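Local coordinates for protein fructose-1,6-bisphosphatase/inositol-1-monophosphatase (PDB 2P3N) that removes phosphate from inositol monophosphates and fructose 1,6-bisphosphate, among other substrates, using magnesium, and works as a homotetramer, at residues G67-G72 with N198-A203; M48-I53 with E60-E65; S126-F129 with R134-V137. One frame throughout, in Å; residues are numbered along the deposited sequence.

Contact 1 (G67-G72 with N198-A203); sequences GIFEKG and NPWDIA
The rings of Phe69 and Trp200 lie beside each other with nearly parallel planes and do not overlap, so the pair is not a face stack. The evidence is in three numbers. The Phe69 ring and the six-membered ring of the indole have their centroids 5.7 Å apart, their planes are turned by just 13°, and the closest atoms, Phe69 CE1 and Trp200 CH2, are 3.6 Å apart. Phe69 CE1 also comes within 3.7 Å of Trp200 CZ3. The backbones stay well separated, with Phe69 CA 10.4 Å from Trp200 CA, so the bridge is made wholly by side chains. Trp200 spans much of that gap because its CG sits between the backbone N and the carbonyl carbon (chi1 49°), which sends the indole out from the start of helix 199-211 toward the loop that follows strand 61-64. This is the metal-site side of the inositol monophosphatase fold: the indole touches Asp79, and its side chain is about 3 Å from that of Glu65 and about 5 Å from the bound magnesium ion, nearest atoms in each case. Each ring is also covered on one face from within its own segment. Gly67 O stands 3.2 Å above the plane of the Phe69 ring, over its centre, and Asn198 CB lies over the centre of the six-membered ring of Trp200. Asp201, next to Trp200 and probably a ligand of a second magnesium, as in relatives, receives a hydrogen bond from Asn198 N at its OD2, through the anti lone pair, at an N-H...O angle of 147°. Pro199 and Trp200 both rest on Ile77 and Met63, whereas Phe69 lies at the exposed end of the contact.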
loop_
_atom_site.group_PDB
_atom_site.type_symbol
_atom_site.label_atom_id
_atom_site.label_comp_id
_atom_site.label_asym_id
_atom_site.label_seq_id
_atom_site.Cartn_x
_atom_site.Cartn_y
_atom_site.Cartn_z
ATOM N N GLY A 67 -7.544 30.451 -5.455
ATOM C CA GLY A 67 -7.904 31.678 -4.758
ATOM C C GLY A 67 -6.920 32.529 -3.973
ATOM O O GLY A 67 -6.690 33.672 -4.335
ATOM N N ILE A 68 -6.353 32.002 -2.893
ATOM C CA ILE A 68 -5.427 32.775 -2.059
ATOM C C ILE A 68 -4.111 33.119 -2.750
ATOM O O ILE A 68 -3.280 32.244 -2.993
ATOM C CB ILE A 68 -5.108 32.017 -0.756
ATOM C CG1 ILE A 68 -6.390 31.396 -0.189
ATOM C CG2 ILE A 68 -4.479 32.971 0.260
ATOM C CD1 ILE A 68 -6.153 30.454 0.970
ATOM N N PHE A 69 -3.911 34.402 -3.049
ATOM C CA PHE A 69 -2.687 34.838 -3.731
ATOM C C PHE A 69 -1.882 35.902 -2.984
ATOM O O PHE A 69 -1.478 36.903 -3.572
ATOM C CB PHE A 69 -3.026 35.373 -5.126
ATOM C CG PHE A 69 -3.818 34.415 -5.976
ATOM C CD1 PHE A 69 -3.453 33.074 -6.073
ATOM C CD2 PHE A 69 -4.917 34.861 -6.708
ATOM C CE1 PHE A 69 -4.171 32.196 -6.886
ATOM C CE2 PHE A 69 -5.634 33.993 -7.520
ATOM C CZ PHE A 69 -5.260 32.660 -7.610
ATOM N N GLU A 70 -1.629 35.681 -1.698
ATOM C CA GLU A 70 -0.885 36.646 -0.902
ATOM C C GLU A 70 0.604 36.771 -1.262
ATOM O O GLU A 70 1.115 36.087 -2.161
ATOM C CB GLU A 70 -1.028 36.313 0.584
ATOM C CG GLU A 70 -2.461 36.046 1.001
ATOM C CD GLU A 70 -2.581 35.628 2.449
ATOM O OE1 GLU A 70 -1.605 35.075 2.985
ATOM O OE2 GLU A 70 -3.654 35.836 3.053
ATOM N N LYS A 71 1.274 37.676 -0.544
ATOM C CA LYS A 71 2.695 37.964 -0.705
ATOM C C LYS A 71 3.313 38.130 0.674
ATOM O O LYS A 71 2.676 38.636 1.598
ATOM C CB LYS A 71 2.896 39.255 -1.485
ATOM C CG LYS A 71 2.340 39.223 -2.891
ATOM C CD LYS A 71 2.627 40.527 -3.620
ATOM C CE LYS A 71 1.997 40.549 -5.006
ATOM N NZ LYS A 71 2.281 41.840 -5.694
ATOM N N GLY A 72 4.562 37.706 0.809
ATOM C CA GLY A 72 5.245 37.820 2.082
ATOM C C GLY A 72 6.657 37.270 2.015
ATOM O O GLY A 72 7.019 36.562 1.069
ATOM N N ASN A 198 2.387 28.061 -12.752
ATOM C CA ASN A 198 2.455 28.979 -11.623
ATOM C C ASN A 198 3.400 28.418 -10.574
ATOM O O ASN A 198 3.762 27.245 -10.618
ATOM C CB ASN A 198 1.074 29.199 -11.022
ATOM C CG ASN A 198 0.064 29.643 -12.050
ATOM O OD1 ASN A 198 -0.559 28.819 -12.720
ATOM N ND2 ASN A 198 -0.094 30.952 -12.196
ATOM N N PRO A 199 3.818 29.250 -9.612
ATOM C CA PRO A 199 4.734 28.759 -8.586
ATOM C C PRO A 199 4.242 27.618 -7.715
ATOM O O PRO A 199 5.054 26.947 -7.084
ATOM C CB PRO A 199 5.066 30.020 -7.778
ATOM C CG PRO A 199 3.879 30.879 -7.971
ATOM C CD PRO A 199 3.564 30.687 -9.436
ATOM N N TRP A 200 2.932 27.379 -7.662
ATOM C CA TRP A 200 2.441 26.283 -6.816
ATOM C C TRP A 200 2.643 24.921 -7.456
ATOM O O TRP A 200 2.539 23.888 -6.783
ATOM C CB TRP A 200 0.962 26.472 -6.442
ATOM C CG TRP A 200 0.039 26.795 -7.568
ATOM C CD1 TRP A 200 -0.479 25.934 -8.492
ATOM C CD2 TRP A 200 -0.508 28.078 -7.863
ATOM N NE1 TRP A 200 -1.324 26.602 -9.344
ATOM C CE2 TRP A 200 -1.358 27.922 -8.980
ATOM C CE3 TRP A 200 -0.362 29.349 -7.291
ATOM C CZ2 TRP A 200 -2.063 28.987 -9.536
ATOM C CZ3 TRP A 200 -1.063 30.407 -7.840
ATOM C CH2 TRP A 200 -1.906 30.219 -8.955
ATOM N N ASP A 201 2.945 24.939 -8.756
ATOM C CA ASP A 201 3.192 23.734 -9.534
ATOM C C ASP A 201 4.663 23.342 -9.445
ATOM O O ASP A 201 4.997 22.167 -9.587
ATOM C CB ASP A 201 2.846 23.961 -11.015
ATOM C CG ASP A 201 1.372 24.214 -11.249
ATOM O OD1 ASP A 201 0.544 23.333 -10.914
ATOM O OD2 ASP A 201 1.045 25.298 -11.780
ATOM N N ILE A 202 5.541 24.315 -9.200
ATOM C CA ILE A 202 6.972 24.026 -9.158
ATOM C C ILE A 202 7.808 24.424 -7.937
ATOM O O ILE A 202 8.980 24.064 -7.863
ATOM C CB ILE A 202 7.671 24.602 -10.423
ATOM C CG1 ILE A 202 7.270 26.066 -10.640
ATOM C CG2 ILE A 202 7.284 23.794 -11.638
ATOM C CD1 ILE A 202 7.873 27.039 -9.639
ATOM N N ALA A 203 7.228 25.143 -6.982
ATOM C CA ALA A 203 7.983 25.576 -5.803
ATOM C C ALA A 203 8.557 24.427 -4.974
ATOM O O ALA A 203 9.671 24.525 -4.449
ATOM C CB ALA A 203 7.110 26.469 -4.914
#

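Contact 2 (M48-I53 with E60-E65); sequences MIVDEI and ENIMAE. With MG (magnesium ion), chain E.
Helix 40-56 packs here against strand 61-64, an outermost strand of the seven-stranded mixed sheet, and the strand runs on into the magnesium site at Glu65; Val50 and Ile53 meet Ile62 in this buried helix-on-sheet layer. Most of the meeting is made by one methyl. Ile62 CD1 lies 3.5 Å from Val50 CG1 and 4.0 Å from Ile53 CG2, so one strand residue touches two helix residues three positions apart. Ile62 CG1 stands anti to the carbonyl carbon (chi1 -76°), and the chain then runs on extended, which carries CD1 out from the strand to the helix. A second, looser touch joins Ile62 CG2 to Val50 CG2 at 4.1 Å. The contact across the two segments is apolar, and the backbones keep apart, Val50 CA and Ile62 CA being 7.5 Å from each other.

Beyond the strand, the extended side chain of Glu65 places OE1 2.1 Å from the magnesium ion while OE2 stays 3.8 Å from it, so the carboxylate binds through one oxygen. Three waters also bind, with water 1 at 1.9 Å from the magnesium ion, and Asp79 OD2 and Ile81 O complete the site. At the other end of the segment, Glu60 OE1 forms a salt bridge with Arg3 and accepts a hydrogen bond from Trp76. Ile49 also touches Leu10 and Val14 of helix 2-21, and Ile53 touches Phe6; Ile68 touches both Val50 and Ile62; and strand 61-64 is paired by its backbone with strand 74-79.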
loop_
_atom_site.group_PDB
_atom_site.type_symbol
_atom_site.label_atom_id
_atom_site.label_comp_id
_atom_site.label_asym_id
_atom_site.label_seq_id
_atom_site.Cartn_x
_atom_site.Cartn_y
_atom_site.Cartn_z
ATOM N N MET A 48 -8.659 22.616 4.247
ATOM C CA MET A 48 -8.068 21.753 5.248
ATOM C C MET A 48 -6.614 22.166 5.507
ATOM O O MET A 48 -6.203 22.340 6.660
ATOM C CB MET A 48 -8.158 20.294 4.791
ATOM C CG MET A 48 -7.861 19.300 5.900
ATOM S SD MET A 48 -8.543 17.640 5.648
ATOM C CE MET A 48 -10.076 17.724 6.593
ATOM N N ILE A 49 -5.852 22.359 4.431
ATOM C CA ILE A 49 -4.448 22.739 4.549
ATOM C C ILE A 49 -4.254 24.164 5.088
ATOM O O ILE A 49 -3.613 24.366 6.122
ATOM C CB ILE A 49 -3.714 22.614 3.176
ATOM C CG1 ILE A 49 -3.734 21.162 2.685
ATOM C CG2 ILE A 49 -2.267 23.089 3.307
ATOM C CD1 ILE A 49 -3.201 20.986 1.257
ATOM N N VAL A 50 -4.810 25.138 4.370
ATOM C CA VAL A 50 -4.711 26.549 4.729
ATOM C C VAL A 50 -5.071 26.833 6.173
ATOM O O VAL A 50 -4.472 27.694 6.811
ATOM C CB VAL A 50 -5.634 27.394 3.857
ATOM C CG1 VAL A 50 -5.773 28.789 4.461
ATOM C CG2 VAL A 50 -5.084 27.458 2.433
ATOM N N ASP A 51 -6.073 26.123 6.669
ATOM C CA ASP A 51 -6.519 26.286 8.041
ATOM C C ASP A 51 -5.477 25.852 9.061
ATOM O O ASP A 51 -5.335 26.486 10.109
ATOM C CB ASP A 51 -7.797 25.491 8.268
ATOM C CG ASP A 51 -9.010 26.184 7.721
ATOM O OD1 ASP A 51 -8.831 27.177 6.981
ATOM O OD2 ASP A 51 -10.137 25.736 8.031
ATOM N N GLU A 52 -4.764 24.765 8.776
ATOM C CA GLU A 52 -3.745 24.288 9.710
ATOM C C GLU A 52 -2.532 25.198 9.707
ATOM O O GLU A 52 -1.906 25.419 10.752
ATOM C CB GLU A 52 -3.314 22.860 9.371
ATOM C CG GLU A 52 -4.211 21.788 9.963
ATOM C CD GLU A 52 -4.082 21.680 11.467
ATOM O OE1 GLU A 52 -3.081 21.107 11.951
ATOM O OE2 GLU A 52 -4.987 22.181 12.163
ATOM N N ILE A 53 -2.188 25.711 8.533
ATOM C CA ILE A 53 -1.063 26.609 8.434
ATOM C C ILE A 53 -1.440 27.883 9.185
ATOM O O ILE A 53 -0.711 28.327 10.075
ATOM C CB ILE A 53 -0.735 26.920 6.973
ATOM C CG1 ILE A 53 -0.204 25.660 6.286
ATOM C CG2 ILE A 53 0.301 28.009 6.906
ATOM C CD1 ILE A 53 0.170 25.862 4.840
ATOM N N GLU A 60 1.814 34.490 8.792
ATOM C CA GLU A 60 2.637 34.152 7.642
ATOM C C GLU A 60 1.704 34.107 6.446
ATOM O O GLU A 60 0.506 33.875 6.606
ATOM C CB GLU A 60 3.357 32.825 7.890
ATOM C CG GLU A 60 4.408 32.995 8.987
ATOM C CD GLU A 60 5.181 31.736 9.321
ATOM O OE1 GLU A 60 5.608 31.031 8.380
ATOM O OE2 GLU A 60 5.376 31.468 10.527
ATOM N N ASN A 61 2.228 34.350 5.252
ATOM C CA ASN A 61 1.365 34.374 4.081
ATOM C C ASN A 61 1.156 33.066 3.351
ATOM O O ASN A 61 1.949 32.136 3.472
ATOM C CB ASN A 61 1.847 35.446 3.108
ATOM C CG ASN A 61 1.634 36.846 3.651
ATOM O OD1 ASN A 61 2.386 37.316 4.505
ATOM N ND2 ASN A 61 0.586 37.510 3.173
ATOM N N ILE A 62 0.064 33.011 2.595
ATOM C CA ILE A 62 -0.304 31.828 1.837
ATOM C C ILE A 62 -0.605 32.180 0.398
ATOM O O ILE A 62 -1.238 33.189 0.109
ATOM C CB ILE A 62 -1.565 31.137 2.429
ATOM C CG1 ILE A 62 -1.202 30.368 3.698
ATOM C CG2 ILE A 62 -2.196 30.223 1.391
ATOM C CD1 ILE A 62 -2.303 29.491 4.218
ATOM N N MET A 63 -0.127 31.346 -0.509
ATOM C CA MET A 63 -0.396 31.536 -1.917
ATOM C C MET A 63 -0.869 30.155 -2.326
ATOM O O MET A 63 -0.077 29.220 -2.419
ATOM C CB MET A 63 0.864 31.920 -2.687
ATOM C CG MET A 63 0.561 32.457 -4.072
ATOM S SD MET A 63 1.599 31.734 -5.340
ATOM C CE MET A 63 3.141 32.482 -4.898
ATOM N N ALA A 64 -2.175 30.029 -2.528
ATOM C CA ALA A 64 -2.777 28.759 -2.895
ATOM C C ALA A 64 -3.461 28.865 -4.260
ATOM O O ALA A 64 -4.134 29.858 -4.561
ATOM C CB ALA A 64 -3.782 28.325 -1.801
ATOM N N GLU A 65 -3.269 27.842 -5.089
ATOM C CA GLU A 65 -3.850 27.834 -6.422
ATOM C C GLU A 65 -5.273 28.356 -6.455
ATOM O O GLU A 65 -5.562 29.363 -7.084
ATOM C CB GLU A 65 -3.828 26.426 -7.014
ATOM C CG GLU A 65 -4.742 26.301 -8.209
ATOM C CD GLU A 65 -4.397 25.141 -9.087
ATOM O OE1 GLU A 65 -4.143 24.048 -8.539
ATOM O OE2 GLU A 65 -4.390 25.325 -10.322
HETATM MG MG MG E . -4.050 21.949 -8.538
HETATM O O HOH W 1 -5.309 21.866 -10.008
HETATM O O HOH W 2 -2.756 22.061 -10.202
HETATM O O HOH W 3 -5.827 22.116 -7.148
#

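Contact 3 (S126-F129 with R134-V137); sequences SGAF and RIRV
Arg134 folds back over Phe129, and the densest part of the contact is there: its CD sits 3.2 Å above the ring plane, offset toward the rim, in a CH-pi contact with CD 3.4 Å from the ring centroid. Bends at chi2 and chi3 (-48° and -50°) curl the chain this way. The guanidinium follows as an off-centre cation-pi partner, CZ 4.8 Å from the centroid of the Phe129 ring, its plane 28° from that of the ring. Ala128 O receives two donors from opposite faces of its carbonyl plane: Arg134 NE at 2.9 Å, nearly straight and in the guanidinium plane, and Ile135 N at 3.1 Å. Strands 127-130 and 133-134 form the antiparallel edge of the seven-stranded mixed sheet, with Phe129 and Arg134 a non-hydrogen-bonded pair. Gly127 lets the guanidinium in, for a side chain on it would run into Arg134 NH2. Replacing Arg134 with an alanine would probably leave Ala128 O with the backbone donor alone and uncover one face of the Phe129 ring. On the buried flank Ala128 CB meets Ile135 CG1 at 3.6 Å. The backbone of Arg134 is hydrogen-bonded by Asp5 and Lys9 of a neighbouring subunit. The looser side lies at exposed Ser126, whose O stands 4.0 Å above the guanidinium plane, and at exposed Arg136, whose CB is directed away from residues 126-129.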
loop_
_atom_site.group_PDB
_atom_site.type_symbol
_atom_site.label_atom_id
_atom_site.label_comp_id
_atom_site.label_asym_id
_atom_site.label_seq_id
_atom_site.Cartn_x
_atom_site.Cartn_y
_atom_site.Cartn_z
ATOM N N SER A 126 19.573 19.950 3.609
ATOM C CA SER A 126 19.429 18.635 4.232
ATOM C C SER A 126 19.330 17.474 3.248
ATOM O O SER A 126 19.369 16.307 3.646
ATOM C CB SER A 126 18.203 18.623 5.144
ATOM O OG SER A 126 18.275 19.642 6.122
ATOM N N GLY A 127 19.203 17.792 1.968
ATOM C CA GLY A 127 19.099 16.750 0.966
ATOM C C GLY A 127 17.665 16.313 0.723
ATOM O O GLY A 127 16.765 16.652 1.493
ATOM N N ALA A 128 17.457 15.549 -0.344
ATOM C CA ALA A 128 16.134 15.075 -0.711
ATOM C C ALA A 128 15.810 13.660 -0.212
ATOM O O ALA A 128 16.677 12.786 -0.171
ATOM C CB ALA A 128 15.985 15.146 -2.221
ATOM N N PHE A 129 14.551 13.446 0.162
ATOM C CA PHE A 129 14.103 12.149 0.641
ATOM C C PHE A 129 12.848 11.657 -0.068
ATOM O O PHE A 129 12.153 12.399 -0.746
ATOM C CB PHE A 129 13.789 12.179 2.140
ATOM C CG PHE A 129 14.985 12.389 3.037
ATOM C CD1 PHE A 129 15.650 13.610 3.073
ATOM C CD2 PHE A 129 15.384 11.387 3.920
ATOM C CE1 PHE A 129 16.689 13.833 3.986
ATOM C CE2 PHE A 129 16.418 11.603 4.831
ATOM C CZ PHE A 129 17.067 12.832 4.862
ATOM N N ARG A 134 17.026 8.489 1.435
ATOM C CA ARG A 134 17.665 9.436 0.539
ATOM C C ARG A 134 17.432 9.143 -0.934
ATOM O O ARG A 134 17.393 7.982 -1.349
ATOM C CB ARG A 134 19.176 9.473 0.810
ATOM C CG ARG A 134 19.562 9.946 2.203
ATOM C CD ARG A 134 18.810 11.216 2.559
ATOM N NE ARG A 134 18.918 12.221 1.508
ATOM C CZ ARG A 134 19.996 12.965 1.293
ATOM N NH1 ARG A 134 21.065 12.831 2.066
ATOM N NH2 ARG A 134 20.011 13.829 0.287
ATOM N N ILE A 135 17.249 10.205 -1.714
ATOM C CA ILE A 135 17.098 10.082 -3.160
ATOM C C ILE A 135 18.078 11.068 -3.808
ATOM O O ILE A 135 18.419 12.104 -3.220
ATOM C CB ILE A 135 15.648 10.379 -3.666
ATOM C CG1 ILE A 135 15.146 11.715 -3.128
ATOM C CG2 ILE A 135 14.721 9.235 -3.293
ATOM C CD1 ILE A 135 13.799 12.137 -3.718
ATOM N N ARG A 136 18.549 10.719 -5.002
ATOM C CA ARG A 136 19.495 11.538 -5.763
ATOM C C ARG A 136 19.161 11.335 -7.230
ATOM O O ARG A 136 18.898 10.207 -7.665
ATOM C CB ARG A 136 20.933 11.084 -5.501
ATOM C CG ARG A 136 21.347 11.192 -4.051
ATOM C CD ARG A 136 22.585 10.365 -3.753
ATOM N NE ARG A 136 22.562 9.893 -2.369
ATOM C CZ ARG A 136 21.690 8.999 -1.898
ATOM N NH1 ARG A 136 20.765 8.466 -2.698
ATOM N NH2 ARG A 136 21.736 8.645 -0.619
ATOM N N VAL A 137 19.170 12.412 -8.003
ATOM C CA VAL A 137 18.821 12.265 -9.405
ATOM C C VAL A 137 19.736 11.251 -10.125
ATOM O O VAL A 137 20.839 10.949 -9.655
ATOM C CB VAL A 137 18.803 13.636 -10.121
ATOM C CG1 VAL A 137 20.194 14.236 -10.151
ATOM C CG2 VAL A 137 18.197 13.467 -11.515
#

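How the contacts relate
Along the chain, contact 2 closes first, and contact 3 is nested within the loop that contact 1 closes. Contacts 1 and 2 are neighbours, their centres 10 Å apart, joined by the Glu70 OE1 to Ile62 N approach of 2.7 Å, a probable hydrogen bond. Contact 1 lies beside the magnesium site, and contact 2 reaches it through Glu65. Helix 40-56, strand 61-64, its following loop and the start of helix 199-211 are packed in succession on one side of the chain's centre. Contact 3 stands apart, its centre about 24 Å from that of contact 1 and 26 Å from that of contact 2, at the opposite outer strand of the seven-stranded mixed sheet, facing another subunit.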